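Local coordinates for lipoprotein LPPX (Mycobacterium tuberculosis, PDB 2BYO) that probably carries phthiocerol dimycocerosates from the cell membrane to the outer membrane, sheltering the lipid in the large hydrophobic cavity of a U-shaped beta half-barrel, at residues Leu25-Gln30 with Gly177-Val182; Pro84-Gly89 with Asp98-Leu103; Glu137-Ile142 with Thr170-Gln175. All blocks are in the same frame, centred on the assembly; numbering follows the deposited sequence.

From the N terminus, helix 22-36 comes first, and interaction 1 ties it to residues 177-182 near the C-terminal end, closing a loop of 146 residues. Interactions 2 and 3 nest inside that loop, in series. Interaction 2 closes a short loop of 8 residues and joins strands 83-88 and 99-105 at one border of the antiparallel sheet; interaction 3 closes one of 27 and joins strands 129-139 and 167-174 at the other, the two centres about 31 Å apart. Interactions 1 and 3 touch: His180 O lies 2.9 Å from Ala174 N, a probable hydrogen bond where the loop before strand 181-187 meets the end of strand 167-174.

Interaction 1: residues Leu25-Gln30 with Gly177-Val182; sequences LAEIRQ and GSHHLV
The imidazole of His179 meets Gln30 and Glu27 in a small surface contact, where the loop between strands 167-174 and 181-187 rises against helix 22-36. Gln30 comes over one ring face: its CB stands 3.8 Å from the His179 ring centroid, 20° off the normal, a CH-pi contact displaced toward the rim. A bend at chi2 carries the Gln30 amide along the same ring, the two planes 31° apart, with OE1 3.7 Å from His179 ND1. Glu27 arrives at the ring edge instead, its OE1 3.3 Å from His179 CD2 and its carboxylate turned 68° from the imidazole plane. This acid could make a positive charge on the ring more favourable. Behind His179, an ST turn shapes the loop: His180 N donates to Ser178 OG (3.1 Å), and Ser178 OG also bonds Asp176. His180 turns away from the helix to stack on Trp200 and to bind zinc through NE2. On the inner side Ile28 and Leu181 both touch the bound docosahexaenoic acid. The arrangement is that of a helix packed across the concave face of the LppX/LprAFG half-barrel, its outer flank meeting a hairpin loop and its inner side the lipid cavity.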
loop_
_atom_site.group_PDB
_atom_site.type_symbol
_atom_site.label_atom_id
_atom_site.label_comp_id
_atom_site.label_asym_id
_atom_site.label_seq_id
_atom_site.Cartn_x
_atom_site.Cartn_y
_atom_site.Cartn_z
ATOM N N LEU A 25 13.273 4.230 13.002
ATOM C CA LEU A 25 13.586 3.966 11.608
ATOM C C LEU A 25 13.997 2.509 11.404
ATOM O O LEU A 25 13.628 1.892 10.410
ATOM C CB LEU A 25 14.707 4.891 11.106
ATOM C CG LEU A 25 14.341 5.890 10.009
ATOM C CD1 LEU A 25 15.628 6.402 9.382
ATOM C CD2 LEU A 25 13.425 5.292 8.946
ATOM N N ALA A 26 14.776 1.981 12.344
ATOM C CA ALA A 26 15.239 0.609 12.279
ATOM C C ALA A 26 14.054 -0.348 12.296
ATOM O O ALA A 26 14.025 -1.315 11.537
ATOM C CB ALA A 26 16.182 0.314 13.430
ATOM N N GLU A 27 13.082 -0.075 13.167
ATOM C CA GLU A 27 11.895 -0.909 13.278
ATOM C C GLU A 27 11.067 -0.861 12.002
ATOM O O GLU A 27 10.548 -1.886 11.570
ATOM C CB GLU A 27 11.052 -0.497 14.486
ATOM C CG GLU A 27 9.821 -1.368 14.755
ATOM C CD GLU A 27 10.165 -2.798 15.158
ATOM O OE1 GLU A 27 9.229 -3.572 15.449
ATOM O OE2 GLU A 27 11.356 -3.158 15.195
ATOM N N ILE A 28 10.944 0.317 11.388
ATOM C CA ILE A 28 10.238 0.404 10.101
ATOM C C ILE A 28 10.992 -0.375 9.007
ATOM O O ILE A 28 10.374 -1.063 8.191
ATOM C CB ILE A 28 10.026 1.858 9.640
ATOM C CG1 ILE A 28 9.154 2.617 10.646
ATOM C CG2 ILE A 28 9.373 1.883 8.247
ATOM C CD1 ILE A 28 9.201 4.110 10.467
ATOM N N ARG A 29 12.316 -0.271 8.982
ATOM C CA ARG A 29 13.099 -1.047 8.014
ATOM C C ARG A 29 12.918 -2.554 8.191
ATOM O O ARG A 29 12.877 -3.287 7.208
ATOM C CB ARG A 29 14.576 -0.700 8.069
ATOM C CG ARG A 29 14.929 0.505 7.258
ATOM C CD ARG A 29 16.401 0.827 7.408
ATOM N NE ARG A 29 16.875 1.743 6.369
ATOM C CZ ARG A 29 17.292 2.998 6.569
ATOM N NH1 ARG A 29 17.705 3.717 5.525
ATOM N NH2 ARG A 29 17.320 3.547 7.788
ATOM N N GLN A 30 12.799 -3.011 9.433
ATOM C CA GLN A 30 12.462 -4.410 9.688
ATOM C C GLN A 30 11.140 -4.822 9.013
ATOM O O GLN A 30 11.063 -5.916 8.450
ATOM C CB GLN A 30 12.393 -4.698 11.185
ATOM C CG GLN A 30 13.731 -4.658 11.904
ATOM C CD GLN A 30 14.519 -5.971 11.833
ATOM O OE1 GLN A 30 14.019 -6.994 11.373
ATOM N NE2 GLN A 30 15.756 -5.936 12.307
ATOM N N GLY A 177 7.136 -11.140 16.269
ATOM C CA GLY A 177 8.384 -11.705 15.732
ATOM C C GLY A 177 8.499 -11.587 14.210
ATOM O O GLY A 177 9.594 -11.641 13.658
ATOM N N SER A 178 7.368 -11.401 13.535
ATOM C CA SER A 178 7.333 -11.353 12.069
ATOM C C SER A 178 7.708 -9.990 11.491
ATOM O O SER A 178 8.118 -9.902 10.336
ATOM C CB SER A 178 5.936 -11.686 11.578
ATOM O OG SER A 178 5.022 -10.658 11.935
ATOM N N HIS A 179 7.524 -8.937 12.279
ATOM C CA HIS A 179 7.645 -7.545 11.800
ATOM C C HIS A 179 6.734 -7.235 10.612
ATOM O O HIS A 179 7.033 -6.348 9.823
ATOM C CB HIS A 179 9.100 -7.212 11.452
ATOM C CG HIS A 179 9.999 -7.108 12.647
ATOM N ND1 HIS A 179 10.888 -8.097 12.997
ATOM C CD2 HIS A 179 10.147 -6.127 13.566
ATOM C CE1 HIS A 179 11.542 -7.738 14.084
ATOM N NE2 HIS A 179 11.116 -6.543 14.448
ATOM N N HIS A 180 5.617 -7.945 10.485
ATOM C CA HIS A 180 4.734 -7.739 9.335
ATOM C C HIS A 180 4.258 -6.300 9.336
ATOM O O HIS A 180 3.952 -5.749 10.394
ATOM C CB HIS A 180 3.500 -8.639 9.385
ATOM C CG HIS A 180 3.771 -10.068 9.046
ATOM N ND1 HIS A 180 3.128 -11.114 9.681
ATOM C CD2 HIS A 180 4.601 -10.626 8.137
ATOM C CE1 HIS A 180 3.557 -12.256 9.173
ATOM N NE2 HIS A 180 4.446 -11.989 8.232
ATOM N N LEU A 181 4.203 -5.701 8.156
ATOM C CA LEU A 181 3.600 -4.388 8.011
ATOM C C LEU A 181 2.089 -4.599 7.916
ATOM O O LEU A 181 1.536 -4.726 6.813
ATOM C CB LEU A 181 4.155 -3.676 6.771
ATOM C CG LEU A 181 3.685 -2.227 6.571
ATOM C CD1 LEU A 181 4.043 -1.325 7.763
ATOM C CD2 LEU A 181 4.304 -1.656 5.289
ATOM N N VAL A 182 1.431 -4.677 9.070
ATOM C CA VAL A 182 0.003 -5.030 9.117
ATOM C C VAL A 182 -0.825 -3.938 8.428
ATOM O O VAL A 182 -1.744 -4.223 7.650
ATOM C CB VAL A 182 -0.481 -5.254 10.572
ATOM C CG1 VAL A 182 -1.973 -5.592 10.610
ATOM C CG2 VAL A 182 0.320 -6.356 11.234
#

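Interaction 2: residues Pro84-Gly89 with Asp98-Leu103; sequences PFRVQG and DDWSNL. With ZN (zinc ion), chain D; OAA (oxaloacetate ion), chain L; MLT (D-malate), chain M.
Arg86 lies flat on the indole of Trp100, bridging strands 83-88 and 99-105 over the intervening strand 91-96. The guanidinium and indole planes differ by only 6°, in a stacked cation-pi contact. Arg86 CZ sits 3.7 Å from the centroid of the five-membered ring, NH1 is 3.5 Å from Trp100 CE2, and the aliphatic part continues across the benzo ring, with CD 3.8 Å from the six-membered centroid. From a chi1 of 69°, CG leaves between the backbone N and carbonyl carbon, and the extended chain runs over the indole from Trp100 CZ3 and CH2 toward the pyrrole end. Gln88 OE1 lies over the opposite face of the guanidinium, 3.8 Å above its plane, so the group is sandwiched between an indole and an amide oxygen. Pro84 meets the rim of the benzo ring, its CB 3.8 Å from Trp100 CH2. Oxaloacetate reaches the same rim in the indole plane, with O2 3.5 Å from Trp100 CH2, and Pro84 CB touches its C2; Lys72, Gly73, Phe85 and Lys95 complete this pocket. Just before and at the start of strand 99-105, Asp98 OD1 and Asp99 OD2 each bind zinc at 1.9 Å. The chemistry implies a cation held flat by pi attraction and dispersion, while the indole edge, with its partly positive C-H groups, would probably suit the neighbouring carboxylate of oxaloacetate.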
loop_
_atom_site.group_PDB
_atom_site.type_symbol
_atom_site.label_atom_id
_atom_site.label_comp_id
_atom_site.label_asym_id
_atom_site.label_seq_id
_atom_site.Cartn_x
_atom_site.Cartn_y
_atom_site.Cartn_z
ATOM N N PRO A 84 -14.061 -6.818 -10.835
ATOM C CA PRO A 84 -12.866 -7.659 -10.825
ATOM C C PRO A 84 -11.612 -6.882 -11.244
ATOM O O PRO A 84 -11.684 -6.020 -12.125
ATOM C CB PRO A 84 -13.193 -8.752 -11.845
ATOM C CG PRO A 84 -14.684 -8.715 -11.999
ATOM C CD PRO A 84 -15.090 -7.318 -11.759
ATOM N N PHE A 85 -10.485 -7.215 -10.617
ATOM C CA PHE A 85 -9.237 -6.454 -10.729
ATOM C C PHE A 85 -8.099 -7.426 -10.950
ATOM O O PHE A 85 -8.042 -8.457 -10.294
ATOM C CB PHE A 85 -8.981 -5.657 -9.431
ATOM C CG PHE A 85 -7.606 -5.024 -9.354
ATOM C CD1 PHE A 85 -7.402 -3.713 -9.771
ATOM C CD2 PHE A 85 -6.520 -5.741 -8.887
ATOM C CE1 PHE A 85 -6.143 -3.128 -9.718
ATOM C CE2 PHE A 85 -5.241 -5.158 -8.828
ATOM C CZ PHE A 85 -5.059 -3.851 -9.245
ATOM N N ARG A 86 -7.184 -7.097 -11.856
ATOM C CA ARG A 86 -5.979 -7.917 -12.015
ATOM C C ARG A 86 -4.746 -7.120 -12.416
ATOM O O ARG A 86 -4.837 -6.035 -12.990
ATOM C CB ARG A 86 -6.204 -9.070 -13.011
ATOM C CG ARG A 86 -6.375 -8.612 -14.432
ATOM C CD ARG A 86 -6.829 -9.721 -15.368
ATOM N NE ARG A 86 -6.832 -9.233 -16.747
ATOM C CZ ARG A 86 -7.356 -9.873 -17.794
ATOM N NH1 ARG A 86 -7.965 -11.048 -17.652
ATOM N NH2 ARG A 86 -7.281 -9.320 -18.994
ATOM N N VAL A 87 -3.593 -7.669 -12.054
ATOM C CA VAL A 87 -2.316 -7.266 -12.609
ATOM C C VAL A 87 -1.721 -8.506 -13.284
ATOM O O VAL A 87 -1.464 -9.518 -12.628
ATOM C CB VAL A 87 -1.358 -6.719 -11.525
ATOM C CG1 VAL A 87 0.037 -6.495 -12.106
ATOM C CG2 VAL A 87 -1.901 -5.433 -10.948
ATOM N N GLN A 88 -1.535 -8.419 -14.597
ATOM C CA GLN A 88 -0.927 -9.484 -15.379
ATOM C C GLN A 88 0.133 -8.870 -16.274
ATOM O O GLN A 88 -0.158 -7.950 -17.040
ATOM C CB GLN A 88 -1.981 -10.185 -16.239
ATOM C CG GLN A 88 -2.961 -11.029 -15.440
ATOM C CD GLN A 88 -3.857 -11.891 -16.319
ATOM O OE1 GLN A 88 -3.941 -11.704 -17.544
ATOM N NE2 GLN A 88 -4.548 -12.839 -15.688
ATOM N N GLY A 89 1.358 -9.377 -16.187
ATOM C CA GLY A 89 2.467 -8.794 -16.933
ATOM C C GLY A 89 2.590 -7.325 -16.567
ATOM O O GLY A 89 2.672 -6.978 -15.390
ATOM N N ASP A 98 -18.834 -7.610 -19.413
ATOM C CA ASP A 98 -18.057 -8.777 -19.856
ATOM C C ASP A 98 -16.665 -8.413 -20.387
ATOM O O ASP A 98 -16.007 -9.251 -21.002
ATOM C CB ASP A 98 -18.807 -9.562 -20.945
ATOM C CG ASP A 98 -19.049 -8.742 -22.208
ATOM O OD1 ASP A 98 -19.181 -7.511 -22.112
ATOM O OD2 ASP A 98 -19.124 -9.331 -23.293
ATOM N N ASP A 99 -16.221 -7.177 -20.165
ATOM C CA ASP A 99 -15.063 -6.646 -20.887
ATOM C C ASP A 99 -13.994 -6.146 -19.935
ATOM O O ASP A 99 -14.267 -5.307 -19.069
ATOM C CB ASP A 99 -15.475 -5.485 -21.800
ATOM C CG ASP A 99 -16.585 -5.848 -22.752
ATOM O OD1 ASP A 99 -16.401 -6.751 -23.593
ATOM O OD2 ASP A 99 -17.656 -5.198 -22.683
ATOM N N TRP A 100 -12.778 -6.661 -20.117
ATOM C CA TRP A 100 -11.595 -6.161 -19.422
ATOM C C TRP A 100 -11.084 -4.886 -20.078
ATOM O O TRP A 100 -11.017 -4.811 -21.284
ATOM C CB TRP A 100 -10.490 -7.223 -19.451
ATOM C CG TRP A 100 -10.780 -8.344 -18.527
ATOM C CD1 TRP A 100 -11.315 -9.561 -18.843
ATOM C CD2 TRP A 100 -10.572 -8.346 -17.117
ATOM N NE1 TRP A 100 -11.443 -10.324 -17.705
ATOM C CE2 TRP A 100 -11.000 -9.596 -16.633
ATOM C CE3 TRP A 100 -10.061 -7.408 -16.212
ATOM C CZ2 TRP A 100 -10.925 -9.934 -15.291
ATOM C CZ3 TRP A 100 -9.994 -7.740 -14.884
ATOM C CH2 TRP A 100 -10.421 -8.994 -14.430
ATOM N N SER A 101 -10.732 -3.885 -19.277
ATOM C CA SER A 101 -10.029 -2.717 -19.787
ATOM C C SER A 101 -8.804 -2.431 -18.920
ATOM O O SER A 101 -8.812 -2.675 -17.717
ATOM C CB SER A 101 -10.950 -1.500 -19.839
ATOM O OG SER A 101 -11.411 -1.175 -18.549
ATOM N N ASN A 102 -7.757 -1.920 -19.561
ATOM C CA ASN A 102 -6.509 -1.562 -18.898
ATOM C C ASN A 102 -6.577 -0.147 -18.334
ATOM O O ASN A 102 -6.820 0.800 -19.073
ATOM C CB ASN A 102 -5.346 -1.649 -19.896
ATOM C CG ASN A 102 -5.113 -3.067 -20.411
ATOM O OD1 ASN A 102 -5.260 -4.040 -19.676
ATOM N ND2 ASN A 102 -4.736 -3.182 -21.674
ATOM N N LEU A 103 -6.363 -0.012 -17.027
ATOM C CA LEU A 103 -6.309 1.304 -16.372
ATOM C C LEU A 103 -4.910 1.892 -16.428
ATOM O O LEU A 103 -4.724 3.118 -16.382
ATOM C CB LEU A 103 -6.749 1.205 -14.913
ATOM C CG LEU A 103 -8.186 0.751 -14.656
ATOM C CD1 LEU A 103 -8.471 0.805 -13.176
ATOM C CD2 LEU A 103 -9.180 1.605 -15.418
HETATM ZN ZN ZN D . -19.225 -6.082 -23.376
HETATM O O1 OAA L . -10.568 -11.207 -10.640
HETATM O O2 OAA L . -9.754 -11.831 -12.546
HETATM O O4 OAA L . -13.586 -14.208 -11.599
HETATM O O5 OAA L . -11.981 -15.343 -12.554
HETATM O O3 OAA L . -13.353 -12.840 -14.153
HETATM C C1 OAA L . -10.748 -11.639 -11.808
HETATM C C2 OAA L . -12.153 -11.873 -12.331
HETATM C C3 OAA L . -12.310 -13.091 -13.238
HETATM C C4 OAA L . -12.642 -14.281 -12.419
HETATM C C1 MLT M . -1.609 3.517 -20.030
HETATM O O1 MLT M . -0.558 3.082 -19.520
HETATM O O2 MLT M . -2.285 2.755 -20.762
HETATM C C2 MLT M . -2.064 4.926 -19.752
HETATM O O3 MLT M . -0.981 5.837 -19.691
HETATM C C3 MLT M . -2.897 4.949 -18.470
HETATM C C4 MLT M . -2.080 5.137 -17.209
HETATM O O4 MLT M . -1.056 4.441 -16.967
HETATM O O5 MLT M . -2.451 5.999 -16.371
#

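Interaction 3: residues Glu137-Ile142 with Thr170-Gln175; sequences EVIDGI and TVWIAQ
Trp172 is the tightly packed part of this contact, its indole flanked on its two faces by Ile139 and Thr170. Ile139 CD1 points onto one face, 3.7 Å from the centroid of the five-membered ring and 3.5 Å from Trp172 CG, in a CH-pi contact. Its extended chain (chi2 168°) crosses the indole at about a right angle. Thr170 CG2, from the same strand as Trp172, lies against the opposite face near the rim of the six-membered ring, 3.4 Å above the plane. The buried indole N-H is spent on Glu137: Trp172 NE1 donates to Glu137 OE1 at 3.1 Å with an angle of 156°. The oxygen is met from well above the carboxylate plane, which stands 71° from the indole, so the acid reaches the pyrrole edge without lying coplanar with it. Arg183 packs on both Ile139 and Trp172.

Toward the turn the packing thins to one apolar touch, Ile142 CG2 on Ala174 CB at 3.9 Å. Beyond it Asp140 and Gly141 are exposed at the tip of a type I' turn, whose ends are paired by Ile139 N to Ile142 O (2.8 Å) and Ile142 N to Ile139 O. Side chains bridge over strand 142-151 to strand 167-174, and the whole is a 2-residue type I' hairpin at the outermost edge of the antiparallel sheet that forms the U-shaped LppX half-barrel.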
loop_
_atom_site.group_PDB
_atom_site.type_symbol
_atom_site.label_atom_id
_atom_site.label_comp_id
_atom_site.label_asym_id
_atom_site.label_seq_id
_atom_site.Cartn_x
_atom_site.Cartn_y
_atom_site.Cartn_z
ATOM N N GLU A 137 -1.417 -1.019 19.296
ATOM C CA GLU A 137 -2.789 -1.117 18.818
ATOM C C GLU A 137 -3.008 -2.507 18.195
ATOM O O GLU A 137 -2.130 -3.030 17.492
ATOM C CB GLU A 137 -3.051 -0.025 17.780
ATOM C CG GLU A 137 -4.481 0.015 17.243
ATOM C CD GLU A 137 -4.703 1.131 16.235
ATOM O OE1 GLU A 137 -4.110 2.218 16.402
ATOM O OE2 GLU A 137 -5.484 0.920 15.274
ATOM N N VAL A 138 -4.163 -3.106 18.484
ATOM C CA VAL A 138 -4.518 -4.418 17.957
ATOM C C VAL A 138 -5.299 -4.231 16.658
ATOM O O VAL A 138 -6.276 -3.485 16.615
ATOM C CB VAL A 138 -5.336 -5.255 18.968
ATOM C CG1 VAL A 138 -5.627 -6.650 18.405
ATOM C CG2 VAL A 138 -4.580 -5.377 20.292
ATOM N N ILE A 139 -4.826 -4.879 15.598
ATOM C CA ILE A 139 -5.498 -4.875 14.299
ATOM C C ILE A 139 -5.655 -6.317 13.861
ATOM O O ILE A 139 -4.657 -7.038 13.757
ATOM C CB ILE A 139 -4.681 -4.124 13.226
ATOM C CG1 ILE A 139 -4.569 -2.642 13.578
ATOM C CG2 ILE A 139 -5.322 -4.287 11.855
ATOM C CD1 ILE A 139 -3.554 -1.916 12.751
ATOM N N ASP A 140 -6.896 -6.738 13.600
ATOM C CA ASP A 140 -7.189 -8.112 13.167
ATOM C C ASP A 140 -6.591 -9.139 14.129
ATOM O O ASP A 140 -6.018 -10.144 13.710
ATOM C CB ASP A 140 -6.641 -8.364 11.751
ATOM C CG ASP A 140 -7.324 -7.527 10.696
ATOM O OD1 ASP A 140 -8.540 -7.266 10.835
ATOM O OD2 ASP A 140 -6.643 -7.150 9.714
ATOM N N GLY A 141 -6.701 -8.875 15.422
ATOM C CA GLY A 141 -6.170 -9.802 16.421
ATOM C C GLY A 141 -4.656 -9.796 16.594
ATOM O O GLY A 141 -4.138 -10.564 17.399
ATOM N N ILE A 142 -3.952 -8.917 15.869
ATOM C CA ILE A 142 -2.490 -8.803 15.962
ATOM C C ILE A 142 -2.109 -7.530 16.722
ATOM O O ILE A 142 -2.607 -6.438 16.406
ATOM C CB ILE A 142 -1.839 -8.772 14.552
ATOM C CG1 ILE A 142 -2.228 -10.018 13.749
ATOM C CG2 ILE A 142 -0.299 -8.690 14.632
ATOM C CD1 ILE A 142 -2.067 -9.812 12.237
ATOM N N THR A 170 1.280 6.813 8.818
ATOM C CA THR A 170 1.321 5.912 9.961
ATOM C C THR A 170 1.603 4.492 9.487
ATOM O O THR A 170 1.146 4.099 8.413
ATOM C CB THR A 170 -0.016 5.901 10.719
ATOM O OG1 THR A 170 -0.423 7.247 11.002
ATOM C CG2 THR A 170 0.119 5.102 12.059
ATOM N N VAL A 171 2.382 3.744 10.265
ATOM C CA VAL A 171 2.572 2.317 10.015
ATOM C C VAL A 171 2.285 1.549 11.296
ATOM O O VAL A 171 2.524 2.060 12.397
ATOM C CB VAL A 171 4.005 1.963 9.515
ATOM C CG1 VAL A 171 4.296 2.650 8.177
ATOM C CG2 VAL A 171 5.073 2.311 10.548
ATOM N N TRP A 172 1.779 0.330 11.135
ATOM C CA TRP A 172 1.508 -0.571 12.242
ATOM C C TRP A 172 2.274 -1.859 12.004
ATOM O O TRP A 172 2.026 -2.566 11.013
ATOM C CB TRP A 172 0.020 -0.870 12.316
ATOM C CG TRP A 172 -0.846 0.261 12.809
ATOM C CD1 TRP A 172 -1.275 0.453 14.089
ATOM C CD2 TRP A 172 -1.425 1.322 12.030
ATOM N NE1 TRP A 172 -2.068 1.570 14.163
ATOM C CE2 TRP A 172 -2.176 2.127 12.917
ATOM C CE3 TRP A 172 -1.370 1.682 10.675
ATOM C CZ2 TRP A 172 -2.881 3.260 12.491
ATOM C CZ3 TRP A 172 -2.068 2.808 10.255
ATOM C CH2 TRP A 172 -2.806 3.588 11.163
ATOM N N ILE A 173 3.199 -2.160 12.911
ATOM C CA ILE A 173 4.175 -3.219 12.718
ATOM C C ILE A 173 3.962 -4.293 13.759
ATOM O O ILE A 173 4.012 -4.017 14.955
ATOM C CB ILE A 173 5.629 -2.680 12.817
ATOM C CG1 ILE A 173 5.874 -1.629 11.725
ATOM C CG2 ILE A 173 6.649 -3.818 12.685
ATOM C CD1 ILE A 173 7.076 -0.767 11.984
ATOM N N ALA A 174 3.745 -5.524 13.293
ATOM C CA ALA A 174 3.445 -6.650 14.175
ATOM C C ALA A 174 4.517 -6.791 15.247
ATOM O O ALA A 174 5.711 -6.572 14.982
ATOM C CB ALA A 174 3.338 -7.937 13.373
ATOM N N GLN A 175 4.085 -7.155 16.453
ATOM C CA GLN A 175 5.001 -7.406 17.572
ATOM C C GLN A 175 5.226 -8.897 17.813
ATOM O O GLN A 175 5.773 -9.277 18.831
ATOM C CB GLN A 175 4.459 -6.757 18.841
ATOM C CG GLN A 175 4.325 -5.244 18.739
ATOM C CD GLN A 175 3.518 -4.652 19.874
ATOM O OE1 GLN A 175 2.857 -5.374 20.625
ATOM N NE2 GLN A 175 3.557 -3.324 20.001
#